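Local structure of ribosomal RNA small subunit methyltransferase E (Neisseria gonorrhoeae, 5VM8) at residues A194-V199 and A216-V221; C183-I188 and I238-T243; I85-S90 and D98-K103. The protein probably transfers a methyl group from S-adenosyl methionine to N3 of a uridine in 16S ribosomal RNA, using a knotted SPOUT-type domain. One frame throughout, in Å; residues are numbered along the deposited sequence.

Contact 1: A194-V199 and A216-V221; sequences AIVFMV and AGFQAV
Met198 and Phe218 bring the two backbones to their nearest point, 8.9 Å between CA atoms, too wide for neighbouring strands: strand 173-177 lies between strands 195-199 and 219-222 in the parallel sheet, and the side chains have to bridge it. Met198 does most of this from its side. Its CG lies beside the backbone N (chi1 -69°) and comes within 3.4 Å of Phe218 CE2, a close carbon-carbon approach. SD sits 4.3 Å from the centroid of the Phe218 ring, and the bend at chi3 takes the CE methyl away from it. The sulfur is 29° off the ring normal, so this is an oblique Met-aromatic contact, with the two side chains crossing at roughly a right angle. Val196, two residues earlier and pointing to the same side of its strand, adds a looser touch, CG1 to Phe218 CE2 at 4.2 Å. Within its own segment the ring has Ala216 CB at its edge, in plane. Phe218 follows directly on Gly217, which ends helix 207-215 in a Schellman motif with positive phi, and the ring also packs on Lys174 of the intervening strand. On the Met198 side, Ile88 and Trp205 add to the surroundings. Phe197 directs its CB the other way, and its ring goes to helix 232-244. One residue after Phe218, Gln219 NE2 gives a nearly straight bond of 2.7 Å to Ala220 O, tying the amide back to its own strand. No hydrogen bond passes between the segments. The contact between them therefore rests on apolar packing and the polarisable sulfur, without directed polar bonds, and helps seat Phe218, just after helix 207-215, against the sheet.

Contact 2: C183-I188 and I238-T243; sequences CKLGDI and IAAMQT
Leu185 overlaps helix 232-244 with both of its branches, spreading them over Ala240 and Met241. Its CG stands anti to the backbone N (chi1 -173°), which carries the fork outward from the loop to the helix. CD2 sits in the angle between two helix residues, 4.0 Å from Ala240 CB and 4.1 Å from Met241 CG. CD1 takes the far end of the same methionine, lying 4.1 Å from Met241 CE. Met241 is extended beyond CG and runs across the leucine at about a right angle, so its two ends meet different methyls of one side chain. All of these are ordinary apolar distances, and no hydrogen bond joins the segments.

Leu185 starts the type I turn that runs to Ile188 just after edge strand 182-184, and its other neighbours are Leu175, Val221 and Leu223. On the helix, the residue after Met241, Gln242, is held elsewhere, by Ser81 OG and Leu107 O.

In the arrangement as a whole, a C-terminal helix packs on one face of the parallel sheet, over strand 195-199, where Met241 touches Ile195 and Phe197, and Leu185 reaches it from the loop after the edge strand. It fits the SPOUT methyltransferase fold, in which the C-terminal part of the chain forms the trefoil knot.

Contact 3: I85-S90 and D98-K103; sequences ITLIQS and DFTLQK
Gln89 reaches from strand 85-90 toward Thr100 of helix 94-106, the two side chains coming from opposite directions. From CB the chain leaves with CG anti to the backbone N (chi1 176°), then bends at chi2, which lays the amide alongside the helix instead of driving it straight in. CD comes to 4.1 Å from Thr100 CG2, and OE1 is nearer still, 3.4 Å from that methyl. The same OE1 accepts a hydrogen bond of 2.7 Å from a water. NE2, at the other corner of the amide, turns back to its own strand and gives Ser90 O a bond of 3.1 Å, close to straight at 167° and almost in the amide plane. A weak bond from NE2 to Gly200 O is added from outside. The amide is thus gripped at both corners, which should fix its rotation and leave OE1 directed at the helix.

The water donates a second bond, 2.8 Å long, to Thr100 OG1, and so bridges strand and helix where no direct hydrogen bond does. That hydroxyl is also bonded to Arg96 O, one turn earlier in the helix. The rotamer that puts OG1 beside the backbone N turns CG2 to the strand, where it meets both Gln89 OE1 and Leu87 CD2; the leucine methyl is 3.9 Å away and its side chain crosses the threonine at about a right angle. All three touching residues are buried, so the water satisfies polar atoms inside the interface. The segments belong to the beta-alpha-beta unit of strand 85-90, helix 94-106 and strand 111-116, in which the helix packs over one face of the two neighbouring parallel strands, a building block of the Rossmann-like SPOUT domain.

In the fold
All three contacts hang on one parallel sheet of the methyltransferase domain. Contacts 1 and 2, centres about 12 Å apart, meet through Phe197 CD1 and Met241 CE at 3.8 Å, while a probable hydrogen bond from Cys183 N to Ala220 O (3.1 Å) joins edge strand 182-184 to its neighbour 219-222. Contact 3 has its centre about 14 Å from that of contact 1, where Ile88 N probably bonds to Phe197 O, and about 16 Å from that of contact 2, where Gln242 NE2 packs at 3.6 Å on Ile85 CD1. Contact 1 is nested inside the loop closed by contact 2. In SPOUT relatives the C-terminal knotted region forms the S-adenosyl methionine pocket.

Contact 1: A194-V199 and A216-V221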
ATOM      1  N   ALA A 194     -13.031  10.470  -1.077  1.00 67.88           N
ATOM      2  CA  ALA A 194     -11.816   9.801  -0.659  1.00 60.61           C
ATOM      3  C   ALA A 194     -11.605   9.964   0.845  1.00 56.15           C
ATOM      4  O   ALA A 194     -12.107  10.903   1.479  1.00 57.95           O
ATOM      5  CB  ALA A 194     -10.622  10.337  -1.441  1.00 45.64           C
ATOM      6  N   ILE A 195     -10.826   9.040   1.403  1.00 51.33           N
ATOM      7  CA  ILE A 195     -10.464   9.010   2.814  1.00 50.48           C
ATOM      8  C   ILE A 195      -8.955   9.180   2.936  1.00 49.86           C
ATOM      9  O   ILE A 195      -8.184   8.558   2.197  1.00 44.85           O
ATOM     10  CB  ILE A 195     -10.904   7.697   3.489  1.00 50.63           C
ATOM     11  CG1 ILE A 195     -12.422   7.551   3.448  1.00 56.97           C
ATOM     12  CG2 ILE A 195     -10.377   7.609   4.930  1.00 42.43           C
ATOM     13  CD1 ILE A 195     -12.889   6.142   3.750  1.00 59.89           C
ATOM     14  N   VAL A 196      -8.545  10.014   3.888  1.00 46.69           N
ATOM     15  CA  VAL A 196      -7.151  10.217   4.237  1.00 39.62           C
ATOM     16  C   VAL A 196      -7.051   9.877   5.708  1.00 40.80           C
ATOM     17  O   VAL A 196      -7.775  10.437   6.541  1.00 40.46           O
ATOM     18  CB  VAL A 196      -6.676  11.650   3.946  1.00 49.50           C
ATOM     19  CG1 VAL A 196      -5.283  11.859   4.489  1.00 46.54           C
ATOM     20  CG2 VAL A 196      -6.683  11.882   2.453  1.00 52.11           C
ATOM     21  N   PHE A 197      -6.154   8.960   6.022  1.00 35.17           N
ATOM     22  CA  PHE A 197      -6.112   8.345   7.325  1.00 40.09           C
ATOM     23  C   PHE A 197      -4.696   8.464   7.863  1.00 41.81           C
ATOM     24  O   PHE A 197      -3.757   8.015   7.203  1.00 44.84           O
ATOM     25  CB  PHE A 197      -6.564   6.890   7.096  1.00 38.48           C
ATOM     26  CG  PHE A 197      -6.360   5.975   8.231  1.00 31.51           C
ATOM     27  CD1 PHE A 197      -6.833   6.290   9.484  1.00 36.13           C
ATOM     28  CD2 PHE A 197      -5.788   4.738   8.016  1.00 30.51           C
ATOM     29  CE1 PHE A 197      -6.694   5.413  10.535  1.00 32.95           C
ATOM     30  CE2 PHE A 197      -5.634   3.856   9.059  1.00 31.87           C
ATOM     31  CZ  PHE A 197      -6.107   4.200  10.329  1.00 34.75           C
ATOM     32  N   MET A 198      -4.548   9.019   9.072  1.00 40.23           N
ATOM     33  CA  MET A 198      -3.239   9.372   9.620  1.00 37.26           C
ATOM     34  C   MET A 198      -2.919   8.531  10.845  1.00 40.03           C
ATOM     35  O   MET A 198      -3.724   8.450  11.781  1.00 42.27           O
ATOM     36  CB  MET A 198      -3.142  10.822  10.020  1.00 49.93           C
ATOM     37  CG  MET A 198      -3.157  11.790   8.901  1.00 62.80           C
ATOM     38  SD  MET A 198      -2.169  13.158   9.506  1.00 67.18           S
ATOM     39  CE  MET A 198      -0.745  12.137   9.910  1.00 59.43           C
ATOM     40  N   VAL A 199      -1.741   7.919  10.847  1.00 33.47           N
ATOM     41  CA  VAL A 199      -1.347   7.038  11.934  1.00 32.98           C
ATOM     42  C   VAL A 199       0.026   7.440  12.457  1.00 37.94           C
ATOM     43  O   VAL A 199       0.933   7.744  11.676  1.00 36.56           O
ATOM     44  CB  VAL A 199      -1.360   5.559  11.486  1.00 28.77           C
ATOM     45  CG1 VAL A 199      -1.018   4.666  12.642  1.00 31.25           C
ATOM     46  CG2 VAL A 199      -2.739   5.215  10.933  1.00 36.28           C
ATOM     47  N   ALA A 216      -6.140  21.401  10.824  1.00 44.48           N
ATOM     48  CA  ALA A 216      -6.208  21.040   9.406  1.00 48.82           C
ATOM     49  C   ALA A 216      -7.525  20.355   9.027  1.00 49.32           C
ATOM     50  O   ALA A 216      -7.661  19.891   7.893  1.00 47.74           O
ATOM     51  CB  ALA A 216      -5.043  20.125   9.020  1.00 44.22           C
ATOM     52  N   GLY A 217      -8.476  20.257   9.947  1.00 48.41           N
ATOM     53  CA  GLY A 217      -9.758  19.656   9.653  1.00 47.22           C
ATOM     54  C   GLY A 217      -9.838  18.157   9.844  1.00 49.27           C
ATOM     55  O   GLY A 217     -10.792  17.545   9.364  1.00 48.39           O
ATOM     56  N   PHE A 218      -8.877  17.550  10.535  1.00 40.18           N
ATOM     57  CA  PHE A 218      -8.889  16.116  10.762  1.00 35.96           C
ATOM     58  C   PHE A 218      -9.790  15.749  11.925  1.00 45.23           C
ATOM     59  O   PHE A 218      -9.779  16.416  12.965  1.00 48.35           O
ATOM     60  CB  PHE A 218      -7.486  15.606  11.049  1.00 36.12           C
ATOM     61  CG  PHE A 218      -6.679  15.366   9.821  1.00 37.95           C
ATOM     62  CD1 PHE A 218      -6.047  16.444   9.170  1.00 39.87           C
ATOM     63  CD2 PHE A 218      -6.527  14.081   9.322  1.00 34.22           C
ATOM     64  CE1 PHE A 218      -5.293  16.235   8.030  1.00 45.32           C
ATOM     65  CE2 PHE A 218      -5.772  13.856   8.192  1.00 38.36           C
ATOM     66  CZ  PHE A 218      -5.142  14.932   7.542  1.00 45.04           C
ATOM     67  N   GLN A 219     -10.582  14.687  11.739  1.00 42.37           N
ATOM     68  CA  GLN A 219     -11.430  14.153  12.797  1.00 42.25           C
ATOM     69  C   GLN A 219     -10.704  12.994  13.469  1.00 43.51           C
ATOM     70  O   GLN A 219     -10.199  12.085  12.787  1.00 43.25           O
ATOM     71  CB  GLN A 219     -12.788  13.691  12.268  1.00 38.91           C
ATOM     72  CG  GLN A 219     -13.624  12.904  13.310  1.00 48.24           C
ATOM     73  CD  GLN A 219     -14.022  13.722  14.560  1.00 51.15           C
ATOM     74  OE1 GLN A 219     -14.776  14.695  14.475  1.00 51.59           O
ATOM     75  NE2 GLN A 219     -13.529  13.307  15.720  1.00 51.56           N
ATOM     76  N   ALA A 220     -10.615  13.061  14.798  1.00 43.40           N
ATOM     77  CA  ALA A 220     -10.001  12.009  15.597  1.00 46.50           C
ATOM     78  C   ALA A 220     -10.987  10.853  15.804  1.00 48.81           C
ATOM     79  O   ALA A 220     -12.154  11.073  16.155  1.00 50.79           O
ATOM     80  CB  ALA A 220      -9.520  12.580  16.930  1.00 39.19           C
ATOM     81  N   VAL A 221     -10.513   9.627  15.578  1.00 46.24           N
ATOM     82  CA  VAL A 221     -11.347   8.419  15.587  1.00 47.95           C
ATOM     83  C   VAL A 221     -10.746   7.356  16.496  1.00 47.82           C
ATOM     84  O   VAL A 221      -9.521   7.244  16.617  1.00 44.86           O
ATOM     85  CB  VAL A 221     -11.534   7.808  14.180  1.00 39.47           C
ATOM     86  CG1 VAL A 221     -12.406   8.700  13.298  1.00 37.89           C
ATOM     87  CG2 VAL A 221     -10.182   7.563  13.552  1.00 29.33           C
TER

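Contact 2: C183-I188 and I238-T243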
ATOM      1  N   CYS A 183     -14.429  10.556  18.156  1.00 51.16           N
ATOM      2  CA  CYS A 183     -15.681   9.833  17.959  1.00 54.36           C
ATOM      3  C   CYS A 183     -15.340   8.454  17.391  1.00 49.93           C
ATOM      4  O   CYS A 183     -14.193   8.171  17.029  1.00 48.97           O
ATOM      5  CB  CYS A 183     -16.640  10.581  17.016  1.00 45.35           C
ATOM      6  SG  CYS A 183     -16.166  10.588  15.226  1.00 49.37           S
ATOM      7  N   LYS A 184     -16.322   7.566  17.340  1.00 48.74           N
ATOM      8  CA  LYS A 184     -15.989   6.299  16.728  1.00 46.85           C
ATOM      9  C   LYS A 184     -15.938   6.485  15.220  1.00 52.30           C
ATOM     10  O   LYS A 184     -16.541   7.404  14.659  1.00 49.75           O
ATOM     11  CB  LYS A 184     -17.011   5.222  17.086  1.00 49.48           C
ATOM     12  CG  LYS A 184     -17.159   4.983  18.577  1.00 52.99           C
ATOM     13  CD  LYS A 184     -18.337   4.071  18.882  1.00 59.96           C
ATOM     14  CE  LYS A 184     -17.911   2.629  18.881  1.00 59.07           C
ATOM     15  NZ  LYS A 184     -16.607   2.545  19.562  1.00 60.24           N
ATOM     16  N   LEU A 185     -15.214   5.581  14.569  1.00 56.58           N
ATOM     17  CA  LEU A 185     -15.111   5.589  13.116  1.00 52.38           C
ATOM     18  C   LEU A 185     -16.463   5.368  12.465  1.00 57.06           C
ATOM     19  O   LEU A 185     -16.728   5.912  11.389  1.00 63.86           O
ATOM     20  CB  LEU A 185     -14.126   4.507  12.679  1.00 48.87           C
ATOM     21  CG  LEU A 185     -13.697   4.399  11.229  1.00 44.63           C
ATOM     22  CD1 LEU A 185     -12.964   5.639  10.779  1.00 43.45           C
ATOM     23  CD2 LEU A 185     -12.827   3.163  11.106  1.00 37.64           C
ATOM     24  N   GLY A 186     -17.329   4.564  13.085  1.00 60.17           N
ATOM     25  CA  GLY A 186     -18.654   4.381  12.522  1.00 61.94           C
ATOM     26  C   GLY A 186     -19.531   5.606  12.684  1.00 68.89           C
ATOM     27  O   GLY A 186     -20.354   5.907  11.811  1.00 75.89           O
ATOM     28  N   ASP A 187     -19.334   6.358  13.764  1.00 70.01           N
ATOM     29  CA  ASP A 187     -20.143   7.533  14.078  1.00 70.54           C
ATOM     30  C   ASP A 187     -19.725   8.778  13.307  1.00 68.89           C
ATOM     31  O   ASP A 187     -20.249   9.851  13.603  1.00 72.98           O
ATOM     32  CB  ASP A 187     -20.091   7.834  15.578  1.00 71.28           C
ATOM     33  CG  ASP A 187     -20.669   6.720  16.416  1.00 79.51           C
ATOM     34  OD1 ASP A 187     -21.569   6.007  15.936  1.00 83.97           O
ATOM     35  OD2 ASP A 187     -20.226   6.559  17.569  1.00 83.70           O
ATOM     36  N   ILE A 188     -18.795   8.675  12.343  1.00 67.78           N
ATOM     37  CA  ILE A 188     -18.374   9.839  11.565  1.00 64.71           C
ATOM     38  C   ILE A 188     -19.363  10.056  10.440  1.00 65.80           C
ATOM     39  O   ILE A 188     -20.055   9.131  10.011  1.00 67.41           O
ATOM     40  CB  ILE A 188     -16.949   9.719  10.971  1.00 59.88           C
ATOM     41  CG1 ILE A 188     -16.978   8.854   9.713  1.00 54.81           C
ATOM     42  CG2 ILE A 188     -15.896   9.264  11.980  1.00 55.25           C
ATOM     43  CD1 ILE A 188     -15.765   8.998   8.847  1.00 47.23           C
ATOM     44  N   ILE A 238      -8.610   0.060   8.636  1.00 31.65           N
ATOM     45  CA  ILE A 238      -8.812  -0.090   7.193  1.00 36.41           C
ATOM     46  C   ILE A 238      -9.817  -1.204   6.898  1.00 40.31           C
ATOM     47  O   ILE A 238     -10.700  -1.045   6.044  1.00 48.11           O
ATOM     48  CB  ILE A 238      -7.458  -0.334   6.498  1.00 32.99           C
ATOM     49  CG1 ILE A 238      -6.557   0.897   6.684  1.00 35.04           C
ATOM     50  CG2 ILE A 238      -7.640  -0.675   5.026  1.00 33.21           C
ATOM     51  CD1 ILE A 238      -5.083   0.731   6.249  1.00 35.79           C
ATOM     52  N   ALA A 239      -9.743  -2.316   7.645  1.00 34.81           N
ATOM     53  CA  ALA A 239     -10.730  -3.384   7.484  1.00 41.41           C
ATOM     54  C   ALA A 239     -12.114  -2.894   7.880  1.00 43.04           C
ATOM     55  O   ALA A 239     -13.113  -3.206   7.213  1.00 46.19           O
ATOM     56  CB  ALA A 239     -10.339  -4.625   8.307  1.00 34.78           C
ATOM     57  N   ALA A 240     -12.190  -2.131   8.971  1.00 41.14           N
ATOM     58  CA  ALA A 240     -13.456  -1.528   9.376  1.00 44.79           C
ATOM     59  C   ALA A 240     -13.979  -0.580   8.299  1.00 47.98           C
ATOM     60  O   ALA A 240     -15.187  -0.518   8.046  1.00 51.53           O
ATOM     61  CB  ALA A 240     -13.278  -0.784  10.705  1.00 38.95           C
ATOM     62  N   MET A 241     -13.077   0.167   7.654  1.00 44.19           N
ATOM     63  CA  MET A 241     -13.495   1.070   6.582  1.00 39.91           C
ATOM     64  C   MET A 241     -14.018   0.291   5.381  1.00 41.18           C
ATOM     65  O   MET A 241     -14.999   0.701   4.750  1.00 43.55           O
ATOM     66  CB  MET A 241     -12.327   1.965   6.157  1.00 38.85           C
ATOM     67  CG  MET A 241     -11.923   3.020   7.157  1.00 43.03           C
ATOM     68  SD  MET A 241     -10.426   3.938   6.647  1.00 45.95           S
ATOM     69  CE  MET A 241      -9.945   4.552   8.250  1.00 40.46           C
ATOM     70  N   GLN A 242     -13.350  -0.816   5.018  1.00 42.88           N
ATOM     71  CA  GLN A 242     -13.849  -1.642   3.919  1.00 41.25           C
ATOM     72  C   GLN A 242     -15.203  -2.275   4.251  1.00 42.84           C
ATOM     73  O   GLN A 242     -15.988  -2.575   3.338  1.00 48.05           O
ATOM     74  CB  GLN A 242     -12.835  -2.745   3.541  1.00 43.67           C
ATOM     75  CG  GLN A 242     -11.430  -2.264   3.085  1.00 42.79           C
ATOM     76  CD  GLN A 242     -11.422  -1.461   1.769  1.00 47.70           C
ATOM     77  OE1 GLN A 242     -12.463  -1.176   1.163  1.00 50.36           O
ATOM     78  NE2 GLN A 242     -10.230  -1.094   1.335  1.00 46.81           N
ATOM     79  N   THR A 243     -15.486  -2.504   5.537  1.00 41.23           N
ATOM     80  CA  THR A 243     -16.762  -3.088   5.951  1.00 41.93           C
ATOM     81  C   THR A 243     -17.899  -2.058   5.885  1.00 48.67           C
ATOM     82  O   THR A 243     -19.023  -2.388   5.464  1.00 48.89           O
ATOM     83  CB  THR A 243     -16.613  -3.686   7.356  1.00 41.35           C
ATOM     84  OG1 THR A 243     -15.585  -4.676   7.342  1.00 48.55           O
ATOM     85  CG2 THR A 243     -17.907  -4.298   7.849  1.00 49.72           C
TER

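Contact 3: I85-S90 and D98-K103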
ATOM      1  N   ILE A  85      -8.573   4.994  -0.095  1.00 47.14           N
ATOM      2  CA  ILE A  85      -7.959   5.214   1.216  1.00 44.93           C
ATOM      3  C   ILE A  85      -6.478   5.524   1.034  1.00 41.01           C
ATOM      4  O   ILE A  85      -5.717   4.669   0.572  1.00 41.35           O
ATOM      5  CB  ILE A  85      -8.106   3.995   2.140  1.00 39.02           C
ATOM      6  CG1 ILE A  85      -9.564   3.563   2.256  1.00 44.90           C
ATOM      7  CG2 ILE A  85      -7.508   4.311   3.519  1.00 31.38           C
ATOM      8  CD1 ILE A  85      -9.714   2.138   2.783  1.00 44.78           C
ATOM      9  N   THR A  86      -6.051   6.711   1.466  1.00 47.75           N
ATOM     10  CA  THR A  86      -4.631   7.026   1.604  1.00 38.55           C
ATOM     11  C   THR A  86      -4.262   6.840   3.070  1.00 41.70           C
ATOM     12  O   THR A  86      -4.822   7.510   3.941  1.00 48.35           O
ATOM     13  CB  THR A  86      -4.311   8.455   1.157  1.00 40.79           C
ATOM     14  OG1 THR A  86      -4.633   8.620  -0.231  1.00 46.05           O
ATOM     15  CG2 THR A  86      -2.832   8.824   1.425  1.00 34.47           C
ATOM     16  N   LEU A  87      -3.292   5.972   3.329  1.00 40.28           N
ATOM     17  CA  LEU A  87      -2.732   5.788   4.665  1.00 39.80           C
ATOM     18  C   LEU A  87      -1.545   6.733   4.801  1.00 42.61           C
ATOM     19  O   LEU A  87      -0.537   6.572   4.111  1.00 44.21           O
ATOM     20  CB  LEU A  87      -2.304   4.338   4.872  1.00 37.74           C
ATOM     21  CG  LEU A  87      -1.395   4.009   6.068  1.00 37.33           C
ATOM     22  CD1 LEU A  87      -2.002   4.455   7.398  1.00 28.33           C
ATOM     23  CD2 LEU A  87      -1.065   2.501   6.081  1.00 39.40           C
ATOM     24  N   ILE A  88      -1.684   7.754   5.641  1.00 39.73           N
ATOM     25  CA  ILE A  88      -0.560   8.592   6.033  1.00 31.52           C
ATOM     26  C   ILE A  88       0.013   8.004   7.314  1.00 37.33           C
ATOM     27  O   ILE A  88      -0.569   8.179   8.392  1.00 35.93           O
ATOM     28  CB  ILE A  88      -0.972  10.055   6.259  1.00 39.37           C
ATOM     29  CG1 ILE A  88      -1.601  10.677   5.011  1.00 40.46           C
ATOM     30  CG2 ILE A  88       0.260  10.897   6.658  1.00 34.45           C
ATOM     31  CD1 ILE A  88      -1.842  12.162   5.178  1.00 42.67           C
ATOM     32  N   GLN A  89       1.207   7.416   7.204  1.00 39.36           N
ATOM     33  CA  GLN A  89       1.857   6.641   8.256  1.00 39.94           C
ATOM     34  C   GLN A  89       3.165   7.310   8.672  1.00 42.97           C
ATOM     35  O   GLN A  89       4.073   7.471   7.849  1.00 40.86           O
ATOM     36  CB  GLN A  89       2.149   5.219   7.758  1.00 35.33           C
ATOM     37  CG  GLN A  89       2.906   4.352   8.756  1.00 27.42           C
ATOM     38  CD  GLN A  89       2.067   4.063   9.980  1.00 34.59           C
ATOM     39  OE1 GLN A  89       0.999   3.452   9.860  1.00 34.78           O
ATOM     40  NE2 GLN A  89       2.514   4.530  11.161  1.00 35.06           N
ATOM     41  N   SER A  90       3.280   7.645   9.951  1.00 41.34           N
ATOM     42  CA  SER A  90       4.557   8.105  10.478  1.00 42.28           C
ATOM     43  C   SER A  90       5.572   6.977  10.481  1.00 43.72           C
ATOM     44  O   SER A  90       5.259   5.856  10.894  1.00 38.12           O
ATOM     45  CB  SER A  90       4.417   8.635  11.898  1.00 46.39           C
ATOM     46  OG  SER A  90       3.294   9.466  11.979  1.00 51.91           O
ATOM     47  N   ASP A  98       6.923  -2.605   8.324  1.00 37.07           N
ATOM     48  CA  ASP A  98       6.803  -3.603   7.261  1.00 34.99           C
ATOM     49  C   ASP A  98       5.431  -4.277   7.280  1.00 36.72           C
ATOM     50  O   ASP A  98       4.806  -4.454   6.233  1.00 42.01           O
ATOM     51  CB  ASP A  98       7.930  -4.636   7.402  1.00 34.11           C
ATOM     52  CG  ASP A  98       9.350  -4.032   7.206  1.00 42.37           C
ATOM     53  OD1 ASP A  98       9.502  -2.838   6.861  1.00 46.43           O
ATOM     54  OD2 ASP A  98      10.336  -4.763   7.454  1.00 47.43           O
ATOM     55  N   PHE A  99       4.967  -4.700   8.468  1.00 37.57           N
ATOM     56  CA  PHE A  99       3.635  -5.287   8.594  1.00 39.18           C
ATOM     57  C   PHE A  99       2.556  -4.274   8.244  1.00 37.58           C
ATOM     58  O   PHE A  99       1.572  -4.611   7.574  1.00 38.72           O
ATOM     59  CB  PHE A  99       3.413  -5.839  10.002  1.00 41.00           C
ATOM     60  CG  PHE A  99       4.168  -7.105  10.271  1.00 46.20           C
ATOM     61  CD1 PHE A  99       4.505  -7.950   9.234  1.00 55.19           C
ATOM     62  CD2 PHE A  99       4.545  -7.447  11.559  1.00 46.06           C
ATOM     63  CE1 PHE A  99       5.210  -9.128   9.479  1.00 61.77           C
ATOM     64  CE2 PHE A  99       5.250  -8.613  11.814  1.00 45.95           C
ATOM     65  CZ  PHE A  99       5.585  -9.454  10.771  1.00 56.00           C
ATOM     66  N   THR A 100       2.716  -3.026   8.697  1.00 33.18           N
ATOM     67  CA  THR A 100       1.738  -2.020   8.335  1.00 35.58           C
ATOM     68  C   THR A 100       1.645  -1.922   6.817  1.00 34.13           C
ATOM     69  O   THR A 100       0.558  -2.024   6.245  1.00 35.73           O
ATOM     70  CB  THR A 100       2.096  -0.663   8.966  1.00 34.61           C
ATOM     71  OG1 THR A 100       1.967  -0.734  10.393  1.00 39.38           O
ATOM     72  CG2 THR A 100       1.155   0.396   8.466  1.00 21.79           C
ATOM     73  N   LEU A 101       2.793  -1.841   6.150  1.00 33.82           N
ATOM     74  CA  LEU A 101       2.800  -1.672   4.704  1.00 34.87           C
ATOM     75  C   LEU A 101       2.231  -2.904   4.007  1.00 37.97           C
ATOM     76  O   LEU A 101       1.434  -2.788   3.069  1.00 42.23           O
ATOM     77  CB  LEU A 101       4.221  -1.364   4.227  1.00 38.75           C
ATOM     78  CG  LEU A 101       4.679   0.072   4.533  1.00 43.94           C
ATOM     79  CD1 LEU A 101       6.184   0.234   4.418  1.00 45.12           C
ATOM     80  CD2 LEU A 101       3.999   1.061   3.581  1.00 39.79           C
ATOM     81  N   GLN A 102       2.647  -4.095   4.433  1.00 33.20           N
ATOM     82  CA  GLN A 102       2.200  -5.308   3.758  1.00 32.02           C
ATOM     83  C   GLN A 102       0.703  -5.547   3.949  1.00 35.39           C
ATOM     84  O   GLN A 102      -0.024  -5.782   2.977  1.00 42.44           O
ATOM     85  CB  GLN A 102       2.990  -6.510   4.255  1.00 34.33           C
ATOM     86  CG  GLN A 102       2.485  -7.836   3.653  1.00 37.59           C
ATOM     87  CD  GLN A 102       3.251  -9.023   4.191  1.00 42.11           C
ATOM     88  OE1 GLN A 102       2.953  -9.536   5.269  1.00 46.65           O
ATOM     89  NE2 GLN A 102       4.263  -9.441   3.460  1.00 37.54           N
ATOM     90  N   LYS A 103       0.216  -5.496   5.199  1.00 26.65           N
ATOM     91  CA  LYS A 103      -1.173  -5.878   5.442  1.00 27.79           C
ATOM     92  C   LYS A 103      -2.139  -4.820   4.935  1.00 37.06           C
ATOM     93  O   LYS A 103      -3.248  -5.152   4.504  1.00 48.99           O
ATOM     94  CB  LYS A 103      -1.413  -6.164   6.925  1.00 29.35           C
ATOM     95  CG  LYS A 103      -1.089  -7.607   7.331  1.00 32.40           C
ATOM     96  CD  LYS A 103       0.366  -7.921   7.043  1.00 34.81           C
ATOM     97  CE  LYS A 103       0.763  -9.293   7.474  1.00 37.44           C
ATOM     98  NZ  LYS A 103       0.466 -10.248   6.355  1.00 36.06           N
TER
HETATM   99  O   HOH W   1       1.366   1.642  11.830  1.00 49.21           O